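Local coordinates for putative diflavin flavoprotein A 3 (Synechocystis sp., PDB 6H0C) that probably passes electrons from NADH to oxygen, reducing it to water, as a modular flavodiiron protein, of which this chain is the flavodiiron core, at residues V84-K93 against A110-A121; R196-A207 against Y244-Q252. All blocks are in the same frame, centred on the assembly; numbering follows the deposited sequence.

Contact 1: V84-K93 against A110-A121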
loop_
_atom_site.group_PDB
_atom_site.type_symbol
_atom_site.label_atom_id
_atom_site.label_comp_id
_atom_site.label_asym_id
_atom_site.label_seq_id
_atom_site.Cartn_x
_atom_site.Cartn_y
_atom_site.Cartn_z
ATOM N N VAL A 84 -2.554 -3.313 -7.382
ATOM C CA VAL A 84 -3.870 -3.860 -7.692
ATOM C C VAL A 84 -4.645 -4.197 -6.430
ATOM O O VAL A 84 -4.078 -4.692 -5.455
ATOM C CB VAL A 84 -3.756 -5.137 -8.567
ATOM C CG1 VAL A 84 -5.079 -5.859 -8.659
ATOM C CG2 VAL A 84 -3.259 -4.790 -9.949
ATOM N N ASN A 85 -5.946 -3.918 -6.460
ATOM C CA ASN A 85 -6.882 -4.398 -5.454
ATOM C C ASN A 85 -8.312 -4.329 -5.996
ATOM O O ASN A 85 -8.533 -3.852 -7.110
ATOM C CB ASN A 85 -6.752 -3.605 -4.148
ATOM C CG ASN A 85 -6.864 -2.108 -4.353
ATOM O OD1 ASN A 85 -7.864 -1.609 -4.878
ATOM N ND2 ASN A 85 -5.840 -1.376 -3.915
ATOM N N ALA A 86 -9.277 -4.802 -5.210
ATOM C CA ALA A 86 -10.668 -4.889 -5.657
ATOM C C ALA A 86 -11.244 -3.529 -6.020
ATOM O O ALA A 86 -12.052 -3.405 -6.939
ATOM C CB ALA A 86 -11.525 -5.545 -4.575
ATOM N N ASN A 87 -10.817 -2.514 -5.284
ATOM C CA ASN A 87 -11.287 -1.156 -5.494
ATOM C C ASN A 87 -10.856 -0.647 -6.879
ATOM O O ASN A 87 -11.680 -0.185 -7.669
ATOM C CB ASN A 87 -10.760 -0.250 -4.367
ATOM C CG ASN A 87 -11.477 1.089 -4.296
ATOM O OD1 ASN A 87 -11.333 1.933 -5.181
ATOM N ND2 ASN A 87 -12.236 1.298 -3.225
ATOM N N ARG A 88 -9.563 -0.751 -7.173
ATOM C CA ARG A 88 -9.051 -0.397 -8.489
ATOM C C ARG A 88 -9.634 -1.305 -9.581
ATOM O O ARG A 88 -9.886 -0.869 -10.709
ATOM C CB ARG A 88 -7.519 -0.479 -8.512
ATOM C CG ARG A 88 -6.798 0.485 -7.568
ATOM C CD ARG A 88 -6.770 1.905 -8.098
ATOM N NE ARG A 88 -6.161 2.825 -7.134
ATOM C CZ ARG A 88 -5.417 3.876 -7.471
ATOM N NH1 ARG A 88 -5.182 4.145 -8.752
ATOM N NH2 ARG A 88 -4.904 4.653 -6.527
ATOM N N ALA A 89 -9.827 -2.578 -9.250
ATOM C CA ALA A 89 -10.318 -3.543 -10.231
ATOM C C ALA A 89 -11.709 -3.154 -10.720
ATOM O O ALA A 89 -12.077 -3.433 -11.864
ATOM C CB ALA A 89 -10.330 -4.943 -9.646
ATOM N N HIS A 90 -12.466 -2.490 -9.854
ATOM C CA HIS A 90 -13.804 -2.028 -10.201
ATOM C C HIS A 90 -13.776 -1.078 -11.404
ATOM O O HIS A 90 -14.531 -1.253 -12.364
ATOM C CB HIS A 90 -14.438 -1.344 -8.997
ATOM C CG HIS A 90 -15.813 -0.827 -9.257
ATOM N ND1 HIS A 90 -16.055 0.468 -9.664
ATOM C CD2 HIS A 90 -17.023 -1.429 -9.171
ATOM C CE1 HIS A 90 -17.355 0.643 -9.807
ATOM N NE2 HIS A 90 -17.964 -0.495 -9.524
ATOM N N THR A 91 -12.897 -0.077 -11.344
ATOM C CA THR A 91 -12.700 0.852 -12.453
ATOM C C THR A 91 -12.191 0.139 -13.697
ATOM O O THR A 91 -12.598 0.452 -14.823
ATOM C CB THR A 91 -11.700 1.957 -12.090
ATOM O OG1 THR A 91 -12.133 2.620 -10.896
ATOM C CG2 THR A 91 -11.580 2.963 -13.231
ATOM N N LEU A 92 -11.287 -0.813 -13.489
ATOM C CA LEU A 92 -10.730 -1.580 -14.597
ATOM C C LEU A 92 -11.804 -2.298 -15.401
ATOM O O LEU A 92 -11.724 -2.329 -16.625
ATOM C CB LEU A 92 -9.714 -2.601 -14.098
ATOM C CG LEU A 92 -8.323 -2.055 -13.839
ATOM C CD1 LEU A 92 -7.444 -3.170 -13.306
ATOM C CD2 LEU A 92 -7.753 -1.450 -15.119
ATOM N N LYS A 93 -12.789 -2.883 -14.719
ATOM C CA LYS A 93 -13.870 -3.602 -15.405
ATOM C C LYS A 93 -14.547 -2.712 -16.444
ATOM O O LYS A 93 -14.814 -3.139 -17.567
ATOM C CB LYS A 93 -14.922 -4.112 -14.415
ATOM C CG LYS A 93 -14.502 -5.290 -13.545
ATOM C CD LYS A 93 -15.601 -5.627 -12.523
ATOM C CE LYS A 93 -15.025 -6.134 -11.196
ATOM N NZ LYS A 93 -16.054 -6.248 -10.117
ATOM N N ALA A 110 0.625 -9.029 -8.829
ATOM C CA ALA A 110 -0.553 -8.275 -9.250
ATOM C C ALA A 110 -1.390 -9.091 -10.231
ATOM O O ALA A 110 -2.616 -9.093 -10.159
ATOM C CB ALA A 110 -0.145 -6.936 -9.870
ATOM N N ALA A 111 -0.724 -9.786 -11.147
ATOM C CA ALA A 111 -1.414 -10.629 -12.116
ATOM C C ALA A 111 -2.220 -11.725 -11.418
ATOM O O ALA A 111 -3.380 -11.972 -11.762
ATOM C CB ALA A 111 -0.419 -11.241 -13.091
ATOM N N GLN A 112 -1.602 -12.378 -10.435
ATOM C CA GLN A 112 -2.283 -13.407 -9.654
ATOM C C GLN A 112 -3.499 -12.836 -8.931
ATOM O O GLN A 112 -4.575 -13.438 -8.926
ATOM C CB GLN A 112 -1.320 -14.034 -8.651
ATOM C CG GLN A 112 -0.187 -14.789 -9.299
ATOM C CD GLN A 112 0.956 -15.059 -8.350
ATOM O OE1 GLN A 112 0.972 -14.570 -7.222
ATOM N NE2 GLN A 112 1.927 -15.836 -8.808
ATOM N N ASN A 113 -3.319 -11.663 -8.328
ATOM C CA ASN A 113 -4.400 -10.952 -7.653
ATOM C C ASN A 113 -5.556 -10.643 -8.618
ATOM O O ASN A 113 -6.721 -10.997 -8.372
ATOM C CB ASN A 113 -3.845 -9.665 -7.027
ATOM C CG ASN A 113 -4.815 -9.011 -6.064
ATOM O OD1 ASN A 113 -5.855 -9.583 -5.722
ATOM N ND2 ASN A 113 -4.473 -7.806 -5.609
ATOM N N LEU A 114 -5.207 -10.007 -9.733
ATOM C CA LEU A 114 -6.169 -9.567 -10.738
ATOM C C LEU A 114 -6.975 -10.727 -11.326
ATOM O O LEU A 114 -8.157 -10.580 -11.633
ATOM C CB LEU A 114 -5.434 -8.820 -11.848
ATOM C CG LEU A 114 -6.217 -7.863 -12.740
ATOM C CD1 LEU A 114 -6.922 -6.816 -11.910
ATOM C CD2 LEU A 114 -5.273 -7.212 -13.740
ATOM N N GLU A 115 -6.333 -11.879 -11.483
ATOM C CA GLU A 115 -7.014 -13.054 -12.012
ATOM C C GLU A 115 -8.125 -13.491 -11.065
ATOM O O GLU A 115 -9.221 -13.828 -11.497
ATOM C CB GLU A 115 -6.019 -14.195 -12.261
ATOM C CG GLU A 115 -5.065 -13.927 -13.439
ATOM C CD GLU A 115 -3.973 -14.983 -13.602
ATOM O OE1 GLU A 115 -3.010 -14.719 -14.359
ATOM O OE2 GLU A 115 -4.075 -16.066 -12.979
ATOM N N LYS A 116 -7.859 -13.464 -9.767
ATOM C CA LYS A 116 -8.915 -13.762 -8.809
ATOM C C LYS A 116 -9.959 -12.648 -8.834
ATOM O O LYS A 116 -11.138 -12.920 -9.016
ATOM C CB LYS A 116 -8.347 -13.954 -7.399
ATOM C CG LYS A 116 -7.425 -15.172 -7.283
ATOM C CD LYS A 116 -7.078 -15.505 -5.838
ATOM C CE LYS A 116 -6.273 -14.395 -5.172
ATOM N NZ LYS A 116 -4.869 -14.313 -5.676
ATOM N N LEU A 117 -9.517 -11.397 -8.690
ATOM C CA LEU A 117 -10.420 -10.241 -8.642
ATOM C C LEU A 117 -11.378 -10.141 -9.827
ATOM O O LEU A 117 -12.517 -9.718 -9.666
ATOM C CB LEU A 117 -9.618 -8.947 -8.556
ATOM C CG LEU A 117 -8.878 -8.706 -7.245
ATOM C CD1 LEU A 117 -8.135 -7.374 -7.270
ATOM C CD2 LEU A 117 -9.869 -8.748 -6.104
ATOM N N LEU A 118 -10.918 -10.512 -11.014
ATOM C CA LEU A 118 -11.749 -10.423 -12.211
ATOM C C LEU A 118 -12.247 -11.786 -12.659
ATOM O O LEU A 118 -12.720 -11.938 -13.791
ATOM C CB LEU A 118 -10.977 -9.771 -13.358
ATOM C CG LEU A 118 -10.716 -8.280 -13.208
ATOM C CD1 LEU A 118 -9.951 -7.787 -14.414
ATOM C CD2 LEU A 118 -12.030 -7.526 -13.040
ATOM N N ALA A 119 -12.125 -12.771 -11.770
ATOM C CA ALA A 119 -12.488 -14.156 -12.072
ATOM C C ALA A 119 -13.856 -14.272 -12.749
ATOM O O ALA A 119 -13.986 -14.898 -13.805
ATOM C CB ALA A 119 -12.467 -14.992 -10.801
ATOM N N ASP A 120 -14.865 -13.652 -12.140
ATOM C CA ASP A 120 -16.237 -13.761 -12.624
ATOM C C ASP A 120 -16.629 -12.608 -13.534
ATOM O O ASP A 120 -17.763 -12.542 -14.000
ATOM C CB ASP A 120 -17.219 -13.831 -11.453
ATOM C CG ASP A 120 -17.144 -15.144 -10.710
ATOM O OD1 ASP A 120 -16.652 -16.133 -11.297
ATOM O OD2 ASP A 120 -17.581 -15.185 -9.539
ATOM N N ALA A 121 -15.707 -11.689 -13.781
ATOM C CA ALA A 121 -16.003 -10.604 -14.701
ATOM C C ALA A 121 -15.909 -11.143 -16.119
ATOM O O ALA A 121 -15.343 -12.216 -16.350
ATOM C CB ALA A 121 -15.056 -9.433 -14.496
#
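The two methyl branches of Val-84 touch four residues of 110-121. CG1, anti to the backbone N (chi1 169°), lies beside the end of Leu-117, 3.7 Å from its CD1, and also touches Leu-114 CD1 and the amide nitrogen of Asn-113. The other branch, CG2, anti to the carbonyl carbon, rests 3.8 Å from Ala-110 CB. Leu-117 spreads its two methyls over the first turn of the opposite helix: CD1 sits 3.3 Å from the carbonyl carbon Asn-85 C and reaches on to Ala-89 CB, while CD2 lies against Ala-86 CB. One leucine thus covers the place where loop becomes helix. Asn-113 lies alongside Val-84, pointing the other way, and brings ND2 to 3.1 Å from Val-84 O, but the angle is too poor for a hydrogen bond.

Both helices belong to the metallo-beta-lactamase-like part of the flavodiiron core, where 86-98 and 108-117 follow the parallel strands 78-80 and 103-106 of the seven-stranded sheet. Their short segments cross at -67°, with axes 10.3 Å apart. Asn-85 is the N-cap of the first: its OD1 accepts from Arg-88 N at 3.0 Å, and its ND2 donates to a bound citrate, probably from the crystallisation liquor, which Arg-88 also holds.

Deeper in, Leu-92 and Leu-114 stand nearly perpendicular, touching through their CD1 methyls; Leu-114 also packs on Ile-104 of strand 103-106. At the exposed end Lys-93 and Leu-118 lie side by side, headed opposite ways. Leu-118 CD2 presses on the aliphatic part of this lysine, tightly at CG (3.4 Å) and again at CE, while Ala-121, closing a type I turn, lies beside the same CG.

Contact 2: R196-A207 against Y244-Q252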
loop_
_atom_site.group_PDB
_atom_site.type_symbol
_atom_site.label_atom_id
_atom_site.label_comp_id
_atom_site.label_asym_id
_atom_site.label_seq_id
_atom_site.Cartn_x
_atom_site.Cartn_y
_atom_site.Cartn_z
ATOM N N ARG A 196 5.818 13.176 5.623
ATOM C CA ARG A 196 6.264 12.378 6.763
ATOM C C ARG A 196 5.136 11.475 7.279
ATOM O O ARG A 196 5.361 10.309 7.591
ATOM C CB ARG A 196 6.779 13.285 7.892
ATOM C CG ARG A 196 7.199 12.551 9.168
ATOM C CD ARG A 196 8.494 11.802 8.962
ATOM N NE ARG A 196 8.595 10.618 9.812
ATOM C CZ ARG A 196 9.408 10.506 10.856
ATOM N NH1 ARG A 196 10.205 11.514 11.187
ATOM N NH2 ARG A 196 9.427 9.385 11.565
ATOM N N TYR A 197 3.929 12.020 7.374
ATOM C CA TYR A 197 2.792 11.260 7.868
ATOM C C TYR A 197 2.497 10.102 6.916
ATOM O O TYR A 197 2.187 8.982 7.336
ATOM C CB TYR A 197 1.568 12.167 8.018
ATOM C CG TYR A 197 0.389 11.486 8.666
ATOM C CD1 TYR A 197 0.412 11.160 10.018
ATOM C CD2 TYR A 197 -0.744 11.150 7.928
ATOM C CE1 TYR A 197 -0.667 10.524 10.620
ATOM C CE2 TYR A 197 -1.821 10.521 8.519
ATOM C CZ TYR A 197 -1.781 10.211 9.865
ATOM O OH TYR A 197 -2.853 9.583 10.462
ATOM N N TYR A 198 2.614 10.389 5.624
ATOM C CA TYR A 198 2.441 9.388 4.587
ATOM C C TYR A 198 3.464 8.268 4.777
ATOM O O TYR A 198 3.105 7.086 4.813
ATOM C CB TYR A 198 2.577 10.033 3.203
ATOM C CG TYR A 198 2.289 9.114 2.030
ATOM C CD1 TYR A 198 3.280 8.278 1.511
ATOM C CD2 TYR A 198 1.032 9.095 1.427
ATOM C CE1 TYR A 198 3.026 7.447 0.431
ATOM C CE2 TYR A 198 0.765 8.268 0.338
ATOM C CZ TYR A 198 1.766 7.451 -0.161
ATOM O OH TYR A 198 1.501 6.629 -1.239
ATOM N N PHE A 199 4.734 8.632 4.915
ATOM C CA PHE A 199 5.764 7.626 5.168
ATOM C C PHE A 199 5.454 6.787 6.408
ATOM O O PHE A 199 5.500 5.560 6.367
ATOM C CB PHE A 199 7.137 8.274 5.328
ATOM C CG PHE A 199 8.229 7.288 5.648
ATOM C CD1 PHE A 199 8.473 6.902 6.957
ATOM C CD2 PHE A 199 8.994 6.730 4.635
ATOM C CE1 PHE A 199 9.472 5.987 7.256
ATOM C CE2 PHE A 199 10.000 5.818 4.927
ATOM C CZ PHE A 199 10.239 5.445 6.238
ATOM N N ASP A 200 5.153 7.465 7.509
ATOM C CA ASP A 200 4.894 6.808 8.781
ATOM C C ASP A 200 3.740 5.818 8.722
ATOM O O ASP A 200 3.824 4.725 9.282
ATOM C CB ASP A 200 4.606 7.845 9.861
ATOM C CG ASP A 200 5.844 8.640 10.250
ATOM O OD1 ASP A 200 6.970 8.230 9.872
ATOM O OD2 ASP A 200 5.681 9.668 10.945
ATOM N N CYS A 201 2.658 6.195 8.053
ATOM C CA CYS A 201 1.490 5.323 7.997
ATOM C C CYS A 201 1.657 4.160 7.029
ATOM O O CYS A 201 1.259 3.033 7.335
ATOM C CB CYS A 201 0.248 6.130 7.615
ATOM S SG CYS A 201 -0.283 7.291 8.888
ATOM N N LEU A 202 2.239 4.436 5.863
ATOM C CA LEU A 202 2.275 3.470 4.764
ATOM C C LEU A 202 3.565 2.664 4.650
ATOM O O LEU A 202 3.544 1.523 4.191
ATOM C CB LEU A 202 2.034 4.183 3.424
ATOM C CG LEU A 202 0.580 4.329 2.962
ATOM C CD1 LEU A 202 -0.164 5.380 3.757
ATOM C CD2 LEU A 202 0.523 4.639 1.475
ATOM N N LEU A 203 4.692 3.254 5.037
ATOM C CA LEU A 203 5.982 2.676 4.657
ATOM C C LEU A 203 6.834 2.199 5.839
ATOM O O LEU A 203 7.618 1.255 5.700
ATOM C CB LEU A 203 6.772 3.692 3.812
ATOM C CG LEU A 203 6.028 4.184 2.563
ATOM C CD1 LEU A 203 6.851 5.202 1.784
ATOM C CD2 LEU A 203 5.609 2.998 1.676
ATOM N N ALA A 204 6.678 2.845 6.993
ATOM C CA ALA A 204 7.446 2.482 8.182
ATOM C C ALA A 204 7.295 1.003 8.563
ATOM O O ALA A 204 8.270 0.370 8.970
ATOM C CB ALA A 204 7.052 3.372 9.351
ATOM N N PRO A 205 6.079 0.436 8.434
ATOM C CA PRO A 205 5.917 -0.990 8.776
ATOM C C PRO A 205 6.546 -1.907 7.743
ATOM O O PRO A 205 6.561 -3.120 7.935
ATOM C CB PRO A 205 4.398 -1.183 8.802
ATOM C CG PRO A 205 3.829 0.208 8.958
ATOM C CD PRO A 205 4.779 1.084 8.180
ATOM N N ALA A 206 7.052 -1.328 6.657
ATOM C CA ALA A 206 7.703 -2.093 5.596
ATOM C C ALA A 206 9.118 -1.567 5.331
ATOM O O ALA A 206 9.579 -1.554 4.185
ATOM C CB ALA A 206 6.869 -2.038 4.318
ATOM N N ALA A 207 9.805 -1.154 6.392
ATOM C CA ALA A 207 11.065 -0.423 6.266
ATOM C C ALA A 207 12.123 -1.154 5.429
ATOM O O ALA A 207 12.811 -0.542 4.610
ATOM C CB ALA A 207 11.616 -0.115 7.646
ATOM N N TYR A 244 13.596 10.079 3.205
ATOM C CA TYR A 244 13.201 8.671 3.228
ATOM C C TYR A 244 14.343 7.789 3.745
ATOM O O TYR A 244 14.133 6.899 4.577
ATOM C CB TYR A 244 12.780 8.203 1.836
ATOM C CG TYR A 244 11.296 8.250 1.553
ATOM C CD1 TYR A 244 10.526 9.356 1.911
ATOM C CD2 TYR A 244 10.670 7.195 0.887
ATOM C CE1 TYR A 244 9.168 9.399 1.628
ATOM C CE2 TYR A 244 9.322 7.224 0.603
ATOM C CZ TYR A 244 8.572 8.322 0.975
ATOM O OH TYR A 244 7.217 8.340 0.680
ATOM N N GLN A 245 15.554 8.039 3.253
ATOM C CA GLN A 245 16.710 7.262 3.682
ATOM C C GLN A 245 16.929 7.397 5.183
ATOM O O GLN A 245 17.181 6.407 5.871
ATOM C CB GLN A 245 17.973 7.688 2.926
ATOM C CG GLN A 245 18.055 7.156 1.506
ATOM C CD GLN A 245 17.751 5.656 1.412
ATOM O OE1 GLN A 245 17.823 4.921 2.402
ATOM N NE2 GLN A 245 17.406 5.200 0.210
ATOM N N GLN A 246 16.822 8.623 5.688
ATOM C CA GLN A 246 17.004 8.883 7.111
ATOM C C GLN A 246 15.894 8.227 7.941
ATOM O O GLN A 246 16.164 7.564 8.954
ATOM C CB GLN A 246 17.046 10.382 7.375
ATOM C CG GLN A 246 17.184 10.736 8.833
ATOM C CD GLN A 246 16.796 12.173 9.108
ATOM O OE1 GLN A 246 16.827 13.019 8.211
ATOM N NE2 GLN A 246 16.411 12.457 10.348
ATOM N N TRP A 247 14.649 8.402 7.504
ATOM C CA TRP A 247 13.514 7.797 8.198
ATOM C C TRP A 247 13.595 6.268 8.209
ATOM O O TRP A 247 13.323 5.635 9.227
ATOM C CB TRP A 247 12.198 8.248 7.561
ATOM C CG TRP A 247 12.019 9.714 7.601
ATOM C CD1 TRP A 247 12.644 10.587 8.434
ATOM C CD2 TRP A 247 11.170 10.495 6.758
ATOM N NE1 TRP A 247 12.230 11.868 8.172
ATOM C CE2 TRP A 247 11.324 11.839 7.142
ATOM C CE3 TRP A 247 10.286 10.188 5.712
ATOM C CZ2 TRP A 247 10.629 12.878 6.527
ATOM C CZ3 TRP A 247 9.593 11.222 5.096
ATOM C CH2 TRP A 247 9.771 12.550 5.505
ATOM N N LEU A 248 13.956 5.679 7.074
ATOM C CA LEU A 248 14.141 4.236 6.996
ATOM C C LEU A 248 15.238 3.781 7.962
ATOM O O LEU A 248 15.106 2.770 8.663
ATOM C CB LEU A 248 14.486 3.825 5.569
ATOM C CG LEU A 248 13.346 3.955 4.563
ATOM C CD1 LEU A 248 13.865 3.930 3.123
ATOM C CD2 LEU A 248 12.343 2.840 4.796
ATOM N N SER A 249 16.321 4.546 8.000
ATOM C CA SER A 249 17.413 4.256 8.905
ATOM C C SER A 249 16.942 4.279 10.345
ATOM O O SER A 249 17.308 3.405 11.124
ATOM C CB SER A 249 18.553 5.252 8.711
ATOM O OG SER A 249 19.090 5.145 7.403
ATOM N N GLU A 250 16.127 5.263 10.714
ATOM C CA GLU A 250 15.753 5.344 12.121
ATOM C C GLU A 250 14.761 4.258 12.501
ATOM O O GLU A 250 14.778 3.789 13.633
ATOM C CB GLU A 250 15.207 6.719 12.492
ATOM C CG GLU A 250 14.284 7.379 11.520
ATOM C CD GLU A 250 14.021 8.828 11.914
ATOM O OE1 GLU A 250 14.990 9.627 11.923
ATOM O OE2 GLU A 250 12.855 9.153 12.238
ATOM N N GLN A 251 13.924 3.829 11.558
ATOM C CA GLN A 251 12.991 2.743 11.835
ATOM C C GLN A 251 13.742 1.453 12.149
ATOM O O GLN A 251 13.454 0.777 13.134
ATOM C CB GLN A 251 12.036 2.522 10.658
ATOM C CG GLN A 251 10.946 3.593 10.528
ATOM C CD GLN A 251 10.090 3.721 11.778
ATOM O OE1 GLN A 251 9.632 2.730 12.339
ATOM N NE2 GLN A 251 9.881 4.949 12.226
ATOM N N GLN A 252 14.711 1.111 11.317
ATOM C CA GLN A 252 15.397 -0.161 11.479
ATOM C C GLN A 252 16.380 -0.106 12.642
ATOM O O GLN A 252 16.888 -1.128 13.090
ATOM C CB GLN A 252 16.088 -0.545 10.174
ATOM C CG GLN A 252 15.070 -0.789 9.065
ATOM C CD GLN A 252 15.698 -1.057 7.713
ATOM O OE1 GLN A 252 16.151 -0.139 7.029
ATOM N NE2 GLN A 252 15.716 -2.320 7.315
HETATM O O HOH W 1 9.228 0.054 11.514
#
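Phe-199 sits as a knob in a hole formed by Tyr-244, Trp-247, Leu-248 and Gln-251, joining helix 189-202 of the metallo-beta-lactamase-like part to helix 237-253, which precedes the first strand, 257-262, of the flavodoxin-like part.

Aromatic contacts dominate. With CG anti to the backbone N (chi1 178°), Phe-199 directs its ring edge at the face of Tyr-244, CD2 standing over the ring centre; this T-shaped pair has its planes at 68°. A second edge-to-face pair reverses the roles, the edge of Trp-247 turning to the face of Phe-199. That same face receives a CH-pi contact from Trp-247 CB, and the opposite one is covered by Leu-203 CB. Tyr-244 in turn stacks on Phe-174.

Charge and stacking combine at Arg-196. Its chain, bent at chi2 (72°), lays CD on the six-membered ring of Trp-247, 3.5 Å from the centroid, and the guanidinium nearly flat over the five-membered ring in a cation-pi contact. Asp-200 OD1 takes both NE and NH2 side-on, in the guanidinium plane, fixing the rotation of the group. A longer salt bridge joins NH2 to Glu-250 OE2 at 3.5 Å across the helices.

Apolar packing completes the interface. Leu-248 CD2 meets the edge of Phe-199 at CZ (3.6 Å), while Ala-207 CB rests against Gln-251 CB and Gln-252 CG.

A water adds a second polar link between the segments, hydrogen-bonded to Ala-204 O (2.7 Å) and Gln-251 OE1 (2.8 Å).

In the fold
Contacts 1 and 2 lie on opposite sides of the chain's centre, their centres about 29 Å apart, and share no helix. Contact 1 is partly buried and stays within the metallo-beta-lactamase-like part, pairing two helices beside the seven-stranded sheet; contact 2 is mostly buried and ties that part to the helix leading toward the flavodoxin-like one. Neither has a direct hydrogen bond across its segments, yet their chemistry differs. The former relies on aliphatic side chains, with a lysine chain at its exposed end, whereas the latter adds aromatic rings, a salt-bridge network and a bridging water. Helix crossing is also steeper in contact 1, at 67° against 38°.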